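Local coordinates for glycoside hydrolase family 15, cellulose signaling associated protein envoy (Hypocrea jecorina, PDB 4WUJ) that senses blue light through its FMN-binding LOV domain and links light responses to oxidative stress signalling in the fungus, at residues Q61-S66 with R76-S81; Q95-A100 with V109-Y114; L19-R24 with I29-L34. All blocks are in the same frame, centred on the assembly; numbering follows the deposited sequence.

How the contacts relate
From the N terminus, contact 3 comes first: the end of helix 14-22 turns back through a short loop, and residues 29-34 meet it on the way to strand 39-44. Contact 1 closes next, joining the end of helix 57-63 to the 3-10 turn at 76-79. Contact 2 follows, bringing helix 92-103 against strand 107-114. The three run in series, with none nested or crossed. Contacts 1 and 2 touch, by a probable hydrogen bond from Tyr114 N to Leu78 O, and together supply seven of the twenty residues that line the FMN pocket. Contact 3 lies on the opposite side of the chain's centre from contact 1, about 24 Å between centres.

Contact 1. Residues Q61-S66 with R76-S81; sequences QLTGYS and RFLQNS. With FMN (flavin mononucleotide), chain I.
Tyr65 and Phe77 meet through unlike first torsions: CG of Tyr65 sits beside its backbone N, opposite the carbonyl carbon (chi1 -61°), while CG of Phe77 is tucked in between N and the carbonyl carbon (chi1 67°). The rings form a T-shaped pair, the Phe77 edge directed at a face of Tyr65, with ring centroids 5.3 Å apart and planes at 74°. Phe77 CE1 leads, 3.9 Å from Tyr65 CE1, so it comes down near the rim of that face. Ile70 of helix 67-70 packs against both aromatic residues. Deeper in, Leu78 divides its two methyls: the Leu78 and Thr63 side chains cross at about a right angle, with Leu78 CD2 3.8 Å from Thr63 CG2, while Leu78 CD1 turns to the cofactor and comes within 3.3 Å of FMN O4. The hydroxyl of Thr63 turns from Leu78: OG1 is bonded to Phe59 O and accepts a weak bond from Tyr65 N. Residues 76-79 spell the RFLQ end of the GRNCRFLQ sequence, the flavin-binding signature of LOV domains, here coiled as a 3-10 turn. Arg76 and Gln79 point to the FMN. The guanidinium of Arg76 meets the phosphate edge-on, NH2 donating to FMN O1P at 2.9 Å and NE to FMN O2P at 3.1 Å, and its NH1 has a salt bridge to Asp49. Gln79 NE2 joins ring to ribityl chain, donating to FMN O2 at 2.9 Å and to FMN O4' at 3.1 Å.

Contact 2. Residues Q95-A100 with V109-Y114; sequences QEMRRA and VRIVNY. With FMN (flavin mononucleotide), chain I; SO4 (sulfate ion), chain J.
Met97 of helix 92-103 lies against Val109 and Ile111 of strand 107-114, a helix-on-sheet packing of the PAS fold that here lines the LOV flavin pocket. Met97 runs out extended and then bends at its last torsion (chi3 -60°), which brings CE to 3.5 Å from Ile111 CD1; CE also touches FMN N1. Ile111 reaches this point because CG1 stands opposite its own backbone N (chi1 174°) and the chain continues straight, leaving CD1 3.5 Å from FMN O2 as well. Val109 is shared by two helix residues. Its CG2 meets Met97 CG at 4.0 Å, the side chains crossing at about a right angle, while CG1 lies along the Glu96 side chain, 3.3 Å from OE1.

On another side of the helix, Arg98 bends at chi3 (62°) and sets its guanidinium between two anions. NH1 donates to the flavin phosphate, 2.8 Å from O3P, and NH2 to O1 of a sulfate, probably from the crystallisation liquor, which Arg102 also binds. Arg99 places a guanidinium face beneath that sulfate. A leucine in place of Arg98 would probably leave FMN O3P without this donor and the phosphate with less positive charge around it. Further along the strand, the Asn113 amide pairs with the flavin's pyrimidine edge: ND2 donates to FMN O2, and OD1, which also accepts from Asn123, receives the N3 hydrogen of FMN at 2.7 Å.

Contact 3. Residues L19-R24 with I29-L34; sequences LRIASR and IDLGPL
The helix-and-loop element that precedes the PAS sheet closes on itself where Ile21, in the last turn of helix 14-22, and Arg24, just beyond its end, meet Ile29 and Leu31 in the loop leading to strand 39-44. Ile21 CG2 comes 3.7 Å from Leu31 CD1, the two side chains crossing at about a right angle. Leu31 CD1 also lies 4.2 Å from Arg24 NH1. Arg24 starts with CG between its backbone N and carbonyl carbon (chi1 71°) and then stretches out to NE, a shape that folds the guanidinium back across the helix end. There NH1 donates to Ile21 O at 2.8 Å. That oxygen lies in the guanidinium plane, although NH1 stands 50° out of the carbonyl plane; Arg24 N reaches the same oxygen from the other face of that plane. One residue thus grips the last helical turn twice. NH2 extends to the loop with a weak bond to Ile29 O, 3.0 Å long, and a salt bridge from NE to Glu106 fixes the group further. Leu31 and Ile21 both rest on Leu128 of strand 120-129, with Leu143 and Val141 of strand 139-144 beside them. Ala22 packs against Met15 of the second subunit, and Leu34 against its Tyr7, so this region also faces the dimer partner. Such an N-terminal cap laid against the PAS sheet is found in fungal LOV photoreceptors such as Vivid.

Contact 1. Residues Q61-S66 with R76-S81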
loop_
_atom_site.group_PDB
_atom_site.type_symbol
_atom_site.label_atom_id
_atom_site.label_comp_id
_atom_site.label_asym_id
_atom_site.label_seq_id
_atom_site.Cartn_x
_atom_site.Cartn_y
_atom_site.Cartn_z
ATOM N N GLN C 61 3.456 -9.959 6.440
ATOM C CA GLN C 61 4.816 -9.795 6.938
ATOM C C GLN C 61 4.782 -9.502 8.448
ATOM O O GLN C 61 5.620 -9.984 9.215
ATOM C CB GLN C 61 5.545 -8.658 6.185
ATOM C CG GLN C 61 7.011 -8.506 6.532
ATOM C CD GLN C 61 7.861 -9.486 5.769
ATOM O OE1 GLN C 61 7.702 -10.694 5.910
ATOM N NE2 GLN C 61 8.746 -8.971 4.916
ATOM N N LEU C 62 3.837 -8.680 8.872
ATOM C CA LEU C 62 3.740 -8.388 10.294
ATOM C C LEU C 62 3.320 -9.629 11.067
ATOM O O LEU C 62 3.920 -9.943 12.074
ATOM C CB LEU C 62 2.789 -7.237 10.581
ATOM C CG LEU C 62 2.385 -7.134 12.053
ATOM C CD1 LEU C 62 3.574 -6.690 12.924
ATOM C CD2 LEU C 62 1.246 -6.200 12.215
ATOM N N THR C 63 2.314 -10.357 10.591
ATOM C CA THR C 63 1.691 -11.405 11.422
ATOM C C THR C 63 2.283 -12.788 11.196
ATOM O O THR C 63 2.110 -13.675 12.021
ATOM C CB THR C 63 0.173 -11.504 11.197
ATOM O OG1 THR C 63 -0.105 -11.976 9.869
ATOM C CG2 THR C 63 -0.482 -10.169 11.446
ATOM N N GLY C 64 2.962 -12.984 10.073
ATOM C CA GLY C 64 3.476 -14.300 9.722
ATOM C C GLY C 64 2.489 -15.272 9.089
ATOM O O GLY C 64 2.887 -16.366 8.669
ATOM N N TYR C 65 1.201 -14.922 9.011
ATOM C CA TYR C 65 0.265 -15.803 8.292
ATOM C C TYR C 65 0.351 -15.635 6.774
ATOM O O TYR C 65 1.025 -14.721 6.251
ATOM C CB TYR C 65 -1.180 -15.587 8.745
ATOM C CG TYR C 65 -1.419 -15.874 10.204
ATOM C CD1 TYR C 65 -1.261 -14.868 11.150
ATOM C CD2 TYR C 65 -1.801 -17.137 10.638
ATOM C CE1 TYR C 65 -1.466 -15.107 12.487
ATOM C CE2 TYR C 65 -2.029 -17.387 11.973
ATOM C CZ TYR C 65 -1.843 -16.360 12.896
ATOM O OH TYR C 65 -2.039 -16.547 14.241
ATOM N N SER C 66 -0.340 -16.529 6.074
ATOM C CA SER C 66 -0.476 -16.456 4.630
ATOM C C SER C 66 -1.958 -16.273 4.293
ATOM O O SER C 66 -2.832 -16.448 5.148
ATOM C CB SER C 66 0.019 -17.750 3.986
ATOM O OG SER C 66 -0.893 -18.807 4.261
ATOM N N ARG C 76 -10.213 -11.366 14.921
ATOM C CA ARG C 76 -9.956 -11.574 16.358
ATOM C C ARG C 76 -8.962 -12.737 16.580
ATOM O O ARG C 76 -8.394 -12.871 17.656
ATOM C CB ARG C 76 -11.266 -11.830 17.158
ATOM C CG ARG C 76 -11.832 -13.208 16.833
ATOM C CD ARG C 76 -13.058 -13.586 17.702
ATOM N NE ARG C 76 -14.146 -12.644 17.476
ATOM C CZ ARG C 76 -15.062 -12.776 16.531
ATOM N NH1 ARG C 76 -15.005 -13.787 15.680
ATOM N NH2 ARG C 76 -16.003 -11.862 16.412
ATOM N N PHE C 77 -8.754 -13.586 15.579
ATOM C CA PHE C 77 -7.803 -14.660 15.766
ATOM C C PHE C 77 -6.430 -14.096 16.149
ATOM O O PHE C 77 -5.603 -14.816 16.681
ATOM C CB PHE C 77 -7.707 -15.551 14.522
ATOM C CG PHE C 77 -7.105 -14.860 13.326
ATOM C CD1 PHE C 77 -5.730 -14.671 13.236
ATOM C CD2 PHE C 77 -7.906 -14.414 12.297
ATOM C CE1 PHE C 77 -5.176 -14.049 12.153
ATOM C CE2 PHE C 77 -7.354 -13.782 11.192
ATOM C CZ PHE C 77 -5.985 -13.602 11.122
ATOM N N LEU C 78 -6.213 -12.799 15.923
ATOM C CA LEU C 78 -4.943 -12.160 16.238
ATOM C C LEU C 78 -4.760 -11.978 17.734
ATOM O O LEU C 78 -3.655 -11.736 18.231
ATOM C CB LEU C 78 -4.854 -10.796 15.542
ATOM C CG LEU C 78 -4.691 -10.793 14.009
ATOM C CD1 LEU C 78 -4.838 -9.382 13.493
ATOM C CD2 LEU C 78 -3.344 -11.359 13.629
ATOM N N GLN C 79 -5.853 -12.070 18.469
ATOM C CA GLN C 79 -5.775 -11.957 19.920
ATOM C C GLN C 79 -5.406 -13.296 20.550
ATOM O O GLN C 79 -5.214 -13.375 21.753
ATOM C CB GLN C 79 -7.098 -11.452 20.484
ATOM C CG GLN C 79 -7.388 -10.021 20.187
ATOM C CD GLN C 79 -8.892 -9.759 20.061
ATOM O OE1 GLN C 79 -9.702 -10.425 20.708
ATOM N NE2 GLN C 79 -9.268 -8.779 19.232
ATOM N N ASN C 80 -5.294 -14.336 19.730
ATOM C CA ASN C 80 -5.100 -15.697 20.226
ATOM C C ASN C 80 -3.757 -16.331 19.888
ATOM O O ASN C 80 -3.379 -16.449 18.719
ATOM C CB ASN C 80 -6.186 -16.625 19.676
ATOM C CG ASN C 80 -7.553 -16.286 20.195
ATOM O OD1 ASN C 80 -7.698 -15.756 21.304
ATOM N ND2 ASN C 80 -8.572 -16.576 19.399
ATOM N N SER C 81 -3.061 -16.761 20.934
ATOM C CA SER C 81 -1.938 -17.685 20.813
ATOM C C SER C 81 -2.423 -19.072 21.312
ATOM O O SER C 81 -3.011 -19.172 22.404
ATOM C CB SER C 81 -0.750 -17.149 21.636
ATOM O OG SER C 81 0.435 -17.891 21.422
HETATM N N1 FMN I . -8.411 -7.048 16.451
HETATM C C2 FMN I . -7.102 -7.261 16.828
HETATM O O2 FMN I . -6.842 -7.745 17.928
HETATM N N3 FMN I . -6.066 -6.945 15.953
HETATM C C4 FMN I . -6.312 -6.403 14.715
HETATM O O4 FMN I . -5.368 -6.156 13.971
HETATM C C4A FMN I . -7.639 -6.180 14.319
HETATM N N5 FMN I . -7.925 -5.653 13.067
HETATM C C5A FMN I . -9.220 -5.425 12.696
HETATM C C6 FMN I . -9.455 -4.880 11.448
HETATM C C7 FMN I . -10.753 -4.661 11.018
HETATM C C7M FMN I . -10.954 -4.057 9.663
HETATM C C8 FMN I . -11.833 -4.986 11.871
HETATM C C8M FMN I . -13.250 -4.747 11.413
HETATM C C9 FMN I . -11.581 -5.521 13.142
HETATM C C9A FMN I . -10.275 -5.747 13.561
HETATM N N10 FMN I . -9.992 -6.294 14.818
HETATM C C10 FMN I . -8.681 -6.509 15.194
HETATM C "C1'" FMN I . -11.044 -6.623 15.856
HETATM C "C2'" FMN I . -11.764 -7.949 15.779
HETATM O "O2'" FMN I . -11.880 -8.327 14.426
HETATM C "C3'" FMN I . -13.125 -7.803 16.519
HETATM O "O3'" FMN I . -13.897 -6.749 15.954
HETATM C "C4'" FMN I . -12.901 -7.514 18.023
HETATM O "O4'" FMN I . -12.284 -8.644 18.602
HETATM C "C5'" FMN I . -14.188 -7.132 18.776
HETATM O "O5'" FMN I . -15.216 -8.066 18.496
HETATM P P FMN I . -15.385 -9.391 19.367
HETATM O O1P FMN I . -16.502 -10.171 18.692
HETATM O O2P FMN I . -14.182 -10.268 19.444
HETATM O O3P FMN I . -15.789 -9.011 20.754
#

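Contact 2. Residues Q95-A100 with V109-Y114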
loop_
_atom_site.group_PDB
_atom_site.type_symbol
_atom_site.label_atom_id
_atom_site.label_comp_id
_atom_site.label_asym_id
_atom_site.label_seq_id
_atom_site.Cartn_x
_atom_site.Cartn_y
_atom_site.Cartn_z
ATOM N N GLN C 95 -13.496 -4.421 23.512
ATOM C CA GLN C 95 -14.839 -3.801 23.546
ATOM C C GLN C 95 -14.890 -2.490 22.785
ATOM O O GLN C 95 -15.886 -2.176 22.104
ATOM C CB GLN C 95 -15.328 -3.391 24.956
ATOM C CG GLN C 95 -15.035 -4.267 26.119
ATOM C CD GLN C 95 -15.616 -3.652 27.420
ATOM O OE1 GLN C 95 -16.808 -3.290 27.480
ATOM N NE2 GLN C 95 -14.760 -3.498 28.440
ATOM N N GLU C 96 -13.862 -1.671 22.999
ATOM C CA GLU C 96 -13.767 -0.392 22.291
ATOM C C GLU C 96 -13.829 -0.680 20.772
ATOM O O GLU C 96 -14.611 -0.061 20.058
ATOM C CB GLU C 96 -12.483 0.349 22.678
ATOM C CG GLU C 96 -12.636 1.875 22.742
ATOM C CD GLU C 96 -11.292 2.635 22.834
ATOM O OE1 GLU C 96 -10.292 2.095 23.380
ATOM O OE2 GLU C 96 -11.243 3.778 22.329
ATOM N N MET C 97 -13.045 -1.644 20.292
ATOM C CA MET C 97 -13.091 -1.964 18.862
ATOM C C MET C 97 -14.516 -2.434 18.493
ATOM O O MET C 97 -15.120 -1.939 17.545
ATOM C CB MET C 97 -12.064 -3.034 18.520
ATOM C CG MET C 97 -10.637 -2.485 18.385
ATOM S SD MET C 97 -9.409 -3.685 17.830
ATOM C CE MET C 97 -9.476 -4.942 19.080
ATOM N N ARG C 98 -15.074 -3.318 19.329
ATOM C CA ARG C 98 -16.378 -3.905 19.082
ATOM C C ARG C 98 -17.448 -2.847 18.939
ATOM O O ARG C 98 -18.292 -2.900 18.016
ATOM C CB ARG C 98 -16.742 -4.872 20.203
ATOM C CG ARG C 98 -18.042 -5.575 19.954
ATOM C CD ARG C 98 -18.281 -6.753 20.871
ATOM N NE ARG C 98 -18.348 -6.318 22.253
ATOM C CZ ARG C 98 -17.479 -6.656 23.198
ATOM N NH1 ARG C 98 -16.476 -7.487 22.944
ATOM N NH2 ARG C 98 -17.638 -6.178 24.419
ATOM N N ARG C 99 -17.373 -1.864 19.832
ATOM C CA ARG C 99 -18.411 -0.857 19.965
ATOM C C ARG C 99 -18.222 0.159 18.873
ATOM O O ARG C 99 -19.175 0.649 18.263
ATOM C CB ARG C 99 -18.345 -0.196 21.346
ATOM C CG ARG C 99 -19.335 -0.790 22.382
ATOM C CD ARG C 99 -18.648 -1.182 23.708
ATOM N NE ARG C 99 -19.600 -1.551 24.751
ATOM C CZ ARG C 99 -19.319 -1.596 26.056
ATOM N NH1 ARG C 99 -18.103 -1.283 26.512
ATOM N NH2 ARG C 99 -20.274 -1.951 26.917
ATOM N N ALA C 100 -16.975 0.435 18.564
ATOM C CA ALA C 100 -16.693 1.394 17.503
ATOM C C ALA C 100 -17.163 0.844 16.160
ATOM O O ALA C 100 -17.875 1.521 15.393
ATOM C CB ALA C 100 -15.243 1.684 17.487
ATOM N N VAL C 109 -6.878 1.942 19.070
ATOM C CA VAL C 109 -6.494 1.377 20.332
ATOM C C VAL C 109 -5.185 0.655 20.166
ATOM O O VAL C 109 -4.688 0.448 19.068
ATOM C CB VAL C 109 -7.533 0.316 20.841
ATOM C CG1 VAL C 109 -8.955 0.817 20.647
ATOM C CG2 VAL C 109 -7.324 -1.020 20.137
ATOM N N ARG C 110 -4.632 0.245 21.287
ATOM C CA ARG C 110 -3.445 -0.566 21.286
ATOM C C ARG C 110 -3.858 -1.791 22.035
ATOM O O ARG C 110 -4.688 -1.719 22.953
ATOM C CB ARG C 110 -2.272 0.193 21.960
ATOM C CG ARG C 110 -1.999 -0.129 23.433
ATOM C CD ARG C 110 -0.974 0.865 24.134
ATOM N NE ARG C 110 -0.916 0.522 25.554
ATOM C CZ ARG C 110 -1.729 1.029 26.491
ATOM N NH1 ARG C 110 -2.595 1.986 26.195
ATOM N NH2 ARG C 110 -1.642 0.625 27.750
ATOM N N ILE C 111 -3.305 -2.924 21.652
ATOM C CA ILE C 111 -3.802 -4.165 22.160
ATOM C C ILE C 111 -2.772 -5.197 21.887
ATOM O O ILE C 111 -2.004 -5.052 20.934
ATOM C CB ILE C 111 -5.155 -4.569 21.399
ATOM C CG1 ILE C 111 -5.633 -5.955 21.801
ATOM C CG2 ILE C 111 -4.990 -4.510 19.859
ATOM C CD1 ILE C 111 -6.985 -6.318 21.172
ATOM N N VAL C 112 -2.770 -6.279 22.645
ATOM C CA VAL C 112 -1.819 -7.336 22.372
ATOM C C VAL C 112 -2.357 -8.322 21.387
ATOM O O VAL C 112 -3.424 -8.916 21.605
ATOM C CB VAL C 112 -1.416 -8.076 23.641
ATOM C CG1 VAL C 112 -0.578 -9.321 23.291
ATOM C CG2 VAL C 112 -0.664 -7.106 24.599
ATOM N N ASN C 113 -1.626 -8.504 20.287
ATOM C CA ASN C 113 -1.865 -9.655 19.426
ATOM C C ASN C 113 -0.687 -10.607 19.370
ATOM O O ASN C 113 0.388 -10.365 19.941
ATOM C CB ASN C 113 -2.254 -9.241 17.987
ATOM C CG ASN C 113 -3.488 -8.368 17.941
ATOM O OD1 ASN C 113 -3.638 -7.564 17.020
ATOM N ND2 ASN C 113 -4.367 -8.493 18.950
ATOM N N TYR C 114 -0.913 -11.684 18.637
ATOM C CA TYR C 114 0.036 -12.759 18.553
ATOM C C TYR C 114 0.291 -13.065 17.096
ATOM O O TYR C 114 -0.645 -13.291 16.331
ATOM C CB TYR C 114 -0.499 -13.954 19.322
ATOM C CG TYR C 114 -0.648 -13.589 20.794
ATOM C CD1 TYR C 114 0.443 -13.656 21.658
ATOM C CD2 TYR C 114 -1.859 -13.115 21.300
ATOM C CE1 TYR C 114 0.325 -13.298 23.002
ATOM C CE2 TYR C 114 -1.992 -12.756 22.634
ATOM C CZ TYR C 114 -0.890 -12.841 23.488
ATOM O OH TYR C 114 -1.012 -12.485 24.823
HETATM N N1 FMN I . -8.411 -7.048 16.451
HETATM C C2 FMN I . -7.102 -7.261 16.828
HETATM O O2 FMN I . -6.842 -7.745 17.928
HETATM N N3 FMN I . -6.066 -6.945 15.953
HETATM C C4 FMN I . -6.312 -6.403 14.715
HETATM O O4 FMN I . -5.368 -6.156 13.971
HETATM C C4A FMN I . -7.639 -6.180 14.319
HETATM N N5 FMN I . -7.925 -5.653 13.067
HETATM C C5A FMN I . -9.220 -5.425 12.696
HETATM C C6 FMN I . -9.455 -4.880 11.448
HETATM C C7 FMN I . -10.753 -4.661 11.018
HETATM C C7M FMN I . -10.954 -4.057 9.663
HETATM C C8 FMN I . -11.833 -4.986 11.871
HETATM C C8M FMN I . -13.250 -4.747 11.413
HETATM C C9 FMN I . -11.581 -5.521 13.142
HETATM C C9A FMN I . -10.275 -5.747 13.561
HETATM N N10 FMN I . -9.992 -6.294 14.818
HETATM C C10 FMN I . -8.681 -6.509 15.194
HETATM C "C1'" FMN I . -11.044 -6.623 15.856
HETATM C "C2'" FMN I . -11.764 -7.949 15.779
HETATM O "O2'" FMN I . -11.880 -8.327 14.426
HETATM C "C3'" FMN I . -13.125 -7.803 16.519
HETATM O "O3'" FMN I . -13.897 -6.749 15.954
HETATM C "C4'" FMN I . -12.901 -7.514 18.023
HETATM O "O4'" FMN I . -12.284 -8.644 18.602
HETATM C "C5'" FMN I . -14.188 -7.132 18.776
HETATM O "O5'" FMN I . -15.216 -8.066 18.496
HETATM P P FMN I . -15.385 -9.391 19.367
HETATM O O1P FMN I . -16.502 -10.171 18.692
HETATM O O2P FMN I . -14.182 -10.268 19.444
HETATM O O3P FMN I . -15.789 -9.011 20.754
HETATM S S SO4 J . -21.068 -5.080 24.602
HETATM O O1 SO4 J . -20.159 -5.104 25.745
HETATM O O2 SO4 J . -20.926 -6.316 23.834
HETATM O O3 SO4 J . -20.924 -3.860 23.814
HETATM O O4 SO4 J . -22.433 -5.083 25.074
#

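Contact 3. Residues L19-R24 with I29-L34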
loop_
_atom_site.group_PDB
_atom_site.type_symbol
_atom_site.label_atom_id
_atom_site.label_comp_id
_atom_site.label_asym_id
_atom_site.label_seq_id
_atom_site.Cartn_x
_atom_site.Cartn_y
_atom_site.Cartn_z
ATOM N N LEU C 19 -7.183 6.850 -0.071
ATOM C CA LEU C 19 -7.254 8.243 -0.376
ATOM C C LEU C 19 -8.561 8.861 0.131
ATOM O O LEU C 19 -8.550 9.956 0.686
ATOM C CB LEU C 19 -7.106 8.436 -1.867
ATOM C CG LEU C 19 -6.776 9.850 -2.305
ATOM C CD1 LEU C 19 -5.596 10.423 -1.501
ATOM C CD2 LEU C 19 -6.492 9.826 -3.815
ATOM N N ARG C 20 -9.691 8.188 -0.071
ATOM C CA ARG C 20 -10.970 8.725 0.406
ATOM C C ARG C 20 -10.910 8.927 1.926
ATOM O O ARG C 20 -11.363 9.957 2.479
ATOM C CB ARG C 20 -12.109 7.781 0.049
ATOM C CG ARG C 20 -13.008 8.280 -1.057
ATOM C CD ARG C 20 -13.668 7.121 -1.802
ATOM N NE ARG C 20 -14.282 6.136 -0.907
ATOM C CZ ARG C 20 -14.412 4.844 -1.201
ATOM N NH1 ARG C 20 -13.969 4.372 -2.371
ATOM N NH2 ARG C 20 -14.987 4.024 -0.331
ATOM N N ILE C 21 -10.330 7.931 2.584
ATOM C CA ILE C 21 -10.128 7.974 4.017
ATOM C C ILE C 21 -9.289 9.165 4.432
ATOM O O ILE C 21 -9.632 9.874 5.376
ATOM C CB ILE C 21 -9.469 6.690 4.517
ATOM C CG1 ILE C 21 -10.566 5.639 4.735
ATOM C CG2 ILE C 21 -8.716 6.952 5.817
ATOM C CD1 ILE C 21 -10.090 4.202 4.616
ATOM N N ALA C 22 -8.191 9.375 3.713
ATOM C CA ALA C 22 -7.265 10.454 4.001
ATOM C C ALA C 22 -7.989 11.794 4.052
ATOM O O ALA C 22 -7.713 12.627 4.927
ATOM C CB ALA C 22 -6.152 10.490 2.949
ATOM N N SER C 23 -8.926 11.978 3.119
ATOM C CA SER C 23 -9.641 13.235 2.966
ATOM C C SER C 23 -11.018 13.240 3.603
ATOM O O SER C 23 -11.867 14.060 3.240
ATOM C CB SER C 23 -9.787 13.559 1.469
ATOM O OG SER C 23 -8.539 13.946 0.891
ATOM N N ARG C 24 -11.267 12.315 4.523
ATOM C CA ARG C 24 -12.589 12.233 5.154
ATOM C C ARG C 24 -12.844 13.452 6.053
ATOM O O ARG C 24 -11.910 13.972 6.668
ATOM C CB ARG C 24 -12.716 10.962 6.000
ATOM C CG ARG C 24 -11.882 10.980 7.283
ATOM C CD ARG C 24 -11.673 9.578 7.766
ATOM N NE ARG C 24 -10.980 9.463 9.040
ATOM C CZ ARG C 24 -9.667 9.526 9.183
ATOM N NH1 ARG C 24 -8.896 9.756 8.124
ATOM N NH2 ARG C 24 -9.124 9.373 10.383
ATOM N N ILE C 29 -8.745 10.589 14.248
ATOM C CA ILE C 29 -7.368 10.163 14.406
ATOM C C ILE C 29 -6.616 10.711 13.227
ATOM O O ILE C 29 -7.175 10.812 12.135
ATOM C CB ILE C 29 -7.237 8.644 14.398
ATOM C CG1 ILE C 29 -7.926 8.053 15.624
ATOM C CG2 ILE C 29 -5.775 8.226 14.330
ATOM C CD1 ILE C 29 -9.280 7.450 15.282
ATOM N N ASP C 30 -5.366 11.097 13.457
ATOM C CA ASP C 30 -4.469 11.475 12.369
ATOM C C ASP C 30 -3.638 10.237 12.085
ATOM O O ASP C 30 -2.864 9.788 12.938
ATOM C CB ASP C 30 -3.563 12.667 12.746
ATOM C CG ASP C 30 -2.712 13.156 11.555
ATOM O OD1 ASP C 30 -3.274 13.261 10.436
ATOM O OD2 ASP C 30 -1.490 13.415 11.722
ATOM N N LEU C 31 -3.839 9.658 10.904
ATOM C CA LEU C 31 -3.147 8.426 10.549
ATOM C C LEU C 31 -1.651 8.690 10.453
ATOM O O LEU C 31 -0.842 7.888 10.921
ATOM C CB LEU C 31 -3.723 7.852 9.238
ATOM C CG LEU C 31 -5.183 7.370 9.403
ATOM C CD1 LEU C 31 -5.824 6.957 8.076
ATOM C CD2 LEU C 31 -5.259 6.224 10.414
ATOM N N GLY C 32 -1.310 9.865 9.912
ATOM C CA GLY C 32 0.067 10.243 9.645
ATOM C C GLY C 32 0.497 9.663 8.292
ATOM O O GLY C 32 -0.353 9.315 7.457
ATOM N N PRO C 33 1.809 9.551 8.064
ATOM C CA PRO C 33 2.206 8.998 6.758
ATOM C C PRO C 33 1.916 7.481 6.614
ATOM O O PRO C 33 2.082 6.731 7.569
ATOM C CB PRO C 33 3.714 9.294 6.699
ATOM C CG PRO C 33 4.164 9.379 8.117
ATOM C CD PRO C 33 2.969 9.934 8.891
ATOM N N LEU C 34 1.468 7.056 5.435
ATOM C CA LEU C 34 1.391 5.633 5.098
ATOM C C LEU C 34 2.276 5.290 3.890
ATOM O O LEU C 34 2.239 6.002 2.880
ATOM C CB LEU C 34 -0.051 5.238 4.712
ATOM C CG LEU C 34 -1.241 5.282 5.678
ATOM C CD1 LEU C 34 -2.236 4.119 5.366
ATOM C CD2 LEU C 34 -0.797 5.195 7.081
#